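PDB 6THK: pyocin S5 from Pseudomonas aeruginosa PAO1, which probably kills related bacteria as a channel-forming bacteriocin, opening pores that depolarise the cytoplasmic membrane and dissipate cellular energy. Local coordinates for residues V248-A251 with I252-K256; N300-T303 with T304-T308. The protein carries 1 engineered substitution. One frame throughout, in Å; residues are numbered along the deposited sequence.

Contact 1. Residues V248-A251 with I252-K256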
loop_
_atom_site.group_PDB
_atom_site.type_symbol
_atom_site.label_atom_id
_atom_site.label_comp_id
_atom_site.label_asym_id
_atom_site.label_seq_id
_atom_site.Cartn_x
_atom_site.Cartn_y
_atom_site.Cartn_z
ATOM N N VAL A 248 5.428 -2.110 -1.252
ATOM C CA VAL A 248 5.226 -1.379 -0.003
ATOM C C VAL A 248 6.574 -1.116 0.696
ATOM O O VAL A 248 6.842 0.025 1.060
ATOM C CB VAL A 248 4.202 -2.111 0.903
ATOM C CG1 VAL A 248 4.018 -1.397 2.236
ATOM C CG2 VAL A 248 2.862 -2.243 0.188
ATOM N N THR A 249 7.437 -2.154 0.825
ATOM C CA THR A 249 8.763 -2.029 1.443
ATOM C C THR A 249 9.625 -0.979 0.724
ATOM O O THR A 249 10.200 -0.111 1.390
ATOM C CB THR A 249 9.439 -3.394 1.566
ATOM O OG1 THR A 249 8.559 -4.253 2.285
ATOM C CG2 THR A 249 10.765 -3.329 2.295
ATOM N N GLN A 250 9.687 -1.040 -0.629
ATOM C CA GLN A 250 10.453 -0.089 -1.430
ATOM C C GLN A 250 9.870 1.334 -1.335
ATOM O O GLN A 250 10.633 2.294 -1.213
ATOM C CB GLN A 250 10.594 -0.573 -2.882
ATOM C CG GLN A 250 11.622 0.228 -3.703
ATOM C CD GLN A 250 13.054 0.047 -3.233
ATOM O OE1 GLN A 250 13.643 0.917 -2.581
ATOM N NE2 GLN A 250 13.652 -1.088 -3.559
ATOM N N ALA A 251 8.524 1.464 -1.356
ATOM C CA ALA A 251 7.837 2.750 -1.206
ATOM C C ALA A 251 8.170 3.381 0.147
ATOM O O ALA A 251 8.337 4.595 0.208
ATOM C CB ALA A 251 6.334 2.567 -1.340
ATOM N N ILE A 252 8.264 2.563 1.230
ATOM C CA ILE A 252 8.660 3.048 2.561
ATOM C C ILE A 252 10.124 3.545 2.485
ATOM O O ILE A 252 10.383 4.666 2.901
ATOM C CB ILE A 252 8.423 2.019 3.716
ATOM C CG1 ILE A 252 6.931 1.623 3.805
ATOM C CG2 ILE A 252 8.892 2.598 5.070
ATOM C CD1 ILE A 252 6.600 0.402 4.647
ATOM N N ALA A 253 11.043 2.728 1.899
ATOM C CA ALA A 253 12.477 3.006 1.709
ATOM C C ALA A 253 12.752 4.299 0.919
ATOM O O ALA A 253 13.665 5.052 1.265
ATOM C CB ALA A 253 13.150 1.829 1.020
ATOM N N ASP A 254 11.972 4.537 -0.142
ATOM C CA ASP A 254 12.081 5.719 -0.974
ATOM C C ASP A 254 11.520 6.949 -0.263
ATOM O O ASP A 254 12.155 7.998 -0.286
ATOM C CB ASP A 254 11.399 5.481 -2.333
ATOM C CG ASP A 254 12.082 4.432 -3.199
ATOM O OD1 ASP A 254 12.945 3.686 -2.670
ATOM O OD2 ASP A 254 11.762 4.361 -4.410
ATOM N N LYS A 255 10.370 6.819 0.405
ATOM C CA LYS A 255 9.751 7.930 1.139
ATOM C C LYS A 255 10.576 8.431 2.332
ATOM O O LYS A 255 10.487 9.607 2.671
ATOM C CB LYS A 255 8.329 7.586 1.563
ATOM C CG LYS A 255 7.360 7.766 0.426
ATOM C CD LYS A 255 5.949 7.394 0.789
ATOM C CE LYS A 255 5.158 7.084 -0.455
ATOM N NZ LYS A 255 5.280 8.163 -1.466
ATOM N N LYS A 256 11.356 7.537 2.961
ATOM C CA LYS A 256 12.266 7.846 4.064
ATOM C C LYS A 256 13.488 8.616 3.522
ATOM O O LYS A 256 14.015 9.483 4.223
ATOM C CB LYS A 256 12.712 6.560 4.779
ATOM C CG LYS A 256 11.658 5.981 5.719
ATOM C CD LYS A 256 12.220 4.823 6.525
ATOM C CE LYS A 256 11.728 4.837 7.955
ATOM N NZ LYS A 256 10.539 3.966 8.156
#

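Contact 2. Residues N300-T303 with T304-T308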
loop_
_atom_site.group_PDB
_atom_site.type_symbol
_atom_site.label_atom_id
_atom_site.label_comp_id
_atom_site.label_asym_id
_atom_site.label_seq_id
_atom_site.Cartn_x
_atom_site.Cartn_y
_atom_site.Cartn_z
ATOM N N ASN A 300 1.971 -8.858 6.091
ATOM C CA ASN A 300 2.783 -9.787 6.873
ATOM C C ASN A 300 1.921 -10.839 7.539
ATOM O O ASN A 300 2.303 -12.005 7.583
ATOM C CB ASN A 300 3.572 -9.038 7.935
ATOM C CG ASN A 300 4.695 -8.190 7.409
ATOM O OD1 ASN A 300 5.144 -8.324 6.259
ATOM N ND2 ASN A 300 5.179 -7.309 8.269
ATOM N N ALA A 301 0.752 -10.416 8.041
ATOM C CA ALA A 301 -0.220 -11.260 8.706
ATOM C C ALA A 301 -0.839 -12.236 7.698
ATOM O O ALA A 301 -0.867 -13.445 7.960
ATOM C CB ALA A 301 -1.289 -10.398 9.358
ATOM N N GLU A 302 -1.288 -11.697 6.573
ATOM C CA GLU A 302 -1.897 -12.469 5.506
ATOM C C GLU A 302 -0.903 -13.467 4.933
ATOM O O GLU A 302 -1.261 -14.589 4.614
ATOM C CB GLU A 302 -2.411 -11.524 4.422
ATOM C CG GLU A 302 -3.111 -12.196 3.260
ATOM C CD GLU A 302 -4.313 -13.007 3.687
ATOM O OE1 GLU A 302 -4.221 -14.247 3.676
ATOM O OE2 GLU A 302 -5.352 -12.410 4.023
ATOM N N THR A 303 0.354 -13.061 4.808
ATOM C CA THR A 303 1.376 -13.957 4.296
ATOM C C THR A 303 1.550 -15.136 5.245
ATOM O O THR A 303 1.667 -16.272 4.814
ATOM C CB THR A 303 2.726 -13.248 4.111
ATOM O OG1 THR A 303 2.616 -12.279 3.071
ATOM C CG2 THR A 303 3.788 -14.237 3.731
ATOM N N THR A 304 1.550 -14.855 6.542
ATOM C CA THR A 304 1.680 -15.882 7.556
ATOM C C THR A 304 0.500 -16.838 7.498
ATOM O O THR A 304 0.662 -18.036 7.660
ATOM C CB THR A 304 1.749 -15.270 8.957
ATOM O OG1 THR A 304 2.984 -14.571 9.106
ATOM C CG2 THR A 304 1.663 -16.345 10.006
ATOM N N ARG A 305 -0.694 -16.299 7.285
ATOM C CA ARG A 305 -1.880 -17.131 7.198
ATOM C C ARG A 305 -1.765 -18.070 6.008
ATOM O O ARG A 305 -2.085 -19.244 6.107
ATOM C CB ARG A 305 -3.144 -16.269 7.079
ATOM C CG ARG A 305 -4.207 -16.835 6.146
ATOM C CD ARG A 305 -5.461 -15.970 6.096
ATOM N NE ARG A 305 -6.213 -16.162 4.857
ATOM C CZ ARG A 305 -7.157 -15.335 4.411
ATOM N NH1 ARG A 305 -7.470 -14.248 5.094
ATOM N NH2 ARG A 305 -7.781 -15.592 3.273
ATOM N N ARG A 306 -1.297 -17.540 4.884
ATOM C CA ARG A 306 -1.136 -18.325 3.672
ATOM C C ARG A 306 -0.098 -19.423 3.808
ATOM O O ARG A 306 -0.301 -20.534 3.350
ATOM C CB ARG A 306 -0.777 -17.417 2.498
ATOM C CG ARG A 306 -1.897 -16.495 2.052
ATOM C CD ARG A 306 -3.017 -17.270 1.393
ATOM N NE ARG A 306 -4.153 -16.418 1.077
ATOM C CZ ARG A 306 -5.269 -16.849 0.497
ATOM N NH1 ARG A 306 -5.398 -18.123 0.171
ATOM N NH2 ARG A 306 -6.258 -16.010 0.247
ATOM N N ARG A 307 1.023 -19.099 4.434
ATOM C CA ARG A 307 2.095 -20.061 4.625
ATOM C C ARG A 307 1.677 -21.214 5.518
ATOM O O ARG A 307 2.014 -22.358 5.256
ATOM C CB ARG A 307 3.337 -19.375 5.186
ATOM C CG ARG A 307 4.258 -18.838 4.108
ATOM C CD ARG A 307 5.150 -17.720 4.611
ATOM N NE ARG A 307 5.841 -17.066 3.510
ATOM C CZ ARG A 307 6.819 -16.182 3.652
ATOM N NH1 ARG A 307 7.235 -15.830 4.858
ATOM N NH2 ARG A 307 7.379 -15.645 2.585
ATOM N N THR A 308 0.951 -20.897 6.583
ATOM C CA THR A 308 0.469 -21.899 7.515
ATOM C C THR A 308 -0.500 -22.833 6.823
ATOM O O THR A 308 -0.457 -24.038 7.013
ATOM C CB THR A 308 -0.237 -21.250 8.704
ATOM O OG1 THR A 308 0.665 -20.355 9.353
ATOM C CG2 THR A 308 -0.664 -22.297 9.687
#

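Contact 1. Residues V248-A251 with I252-K256
Val248 O accepts the amide of Ile252 at an O to N distance of 2.9 Å, the first of four successive i to i+4 hydrogen bonds that identify this stretch as regular alpha helix. Ala253 N to Thr249 O, Asp254 N to Gln250 O and Lys255 N to Ala251 O continue the ladder, with N-H...O angles of at least 154°. The residues belong to helix 237-267, which lies against helix 272-338 in a region predicted to form a coiled coil; Ala251 and Ile252 both touch Leu292 of that partner.

On the buried side, Ile252 reaches back one turn. Its CG1 stands beside the backbone N (chi1 -59°), a setting that brings CG1 to 3.2 Å from Val248 O and carries CD1 on toward the valine. CD1 then meets Val248 CG1 at 4.0 Å, an apolar contact in which the two side chains cross obliquely, adding a hydrophobic link alongside the backbone bond of the same pair.

The polar pair Gln250 and Asp254, also one turn apart, lies on an exposed part of the helix. The carboxylate of Asp254 folds back over the preceding turn, placing its CG 3.3 Å from Gln250 O. Thr249 OG1 turns to the previous turn instead, where it hydrogen-bonds Thr245 O.

Lys255 lays the start of its chain along a carbonyl: CB and CG are each 3.3 Å from Ala251 O, the oxygen that also takes the Lys255 amide. Its ammonium group is paired with charge, for NZ forms salt bridges with both Glu221 and Glu288, the carboxylates of a zinc site. The final bend of the chain, chi4 -51°, sets the direction in which NZ leaves CE toward those two acids.

Contact 2. Residues N300-T303 with T304-T308
Glu302, Thr303 and Thr304 carry this contact, each meeting side chains or carbonyls one turn away on helix 272-338, within a predicted coiled coil. The bend at chi2 (59°) lays the Glu302 carboxylate beside Arg305, pointing the same way. OE2 comes to 3.0 Å from Arg305 NH1, yet it sits over a face of the guanidinium and no N-H is aimed at it; the two planes stand 76° apart. OE1 also lies over the Arg305 guanidinium, 3.0 Å from Arg305 NE, and takes a weak hydrogen bond from Arg306 NE at 3.4 Å, completing a network of one acid and two arginines.

Thr303 offers its methyl rather than its hydroxyl: CG2 rests over one face of the Arg307 guanidinium, 3.5 Å from NE, while OG1 bonds to Leu299 O. Thr304 doubles the grip on Asn300 O, which receives both Thr304 N and Thr304 OG1 at 3.1 Å, from opposite faces of the carbonyl plane.

With no straight side-chain N-H bond in the Glu302 network, attraction there is mainly electrostatic; Glu302 alone would probably offset only part of the two arginines' charge, and Glu309 gives Arg306 a second, long and weak partner.

How the contacts relate
Contact 1 and contact 2 sit on consecutive helices, 237-267 and 272-338, that pack together, with the centres of the two contacts 22 Å apart and their nearest atoms about 7 Å apart, so they do not touch directly. Each instead meets the opposite helix: 248-256 through Lys255 on Ile289 and Lys256 on Gln293, and 300-308 through Leu241, which receives Glu302, Thr303 and Arg306. Metal proximity separates them too. The side chain of Lys255 in contact 1 lies about 4 Å from a bound zinc ion, whereas that of Arg307 in contact 2 is about 9 Å from one. Both contacts are helical turns of the same predicted coiled coil, one partly buried, the other at the surface.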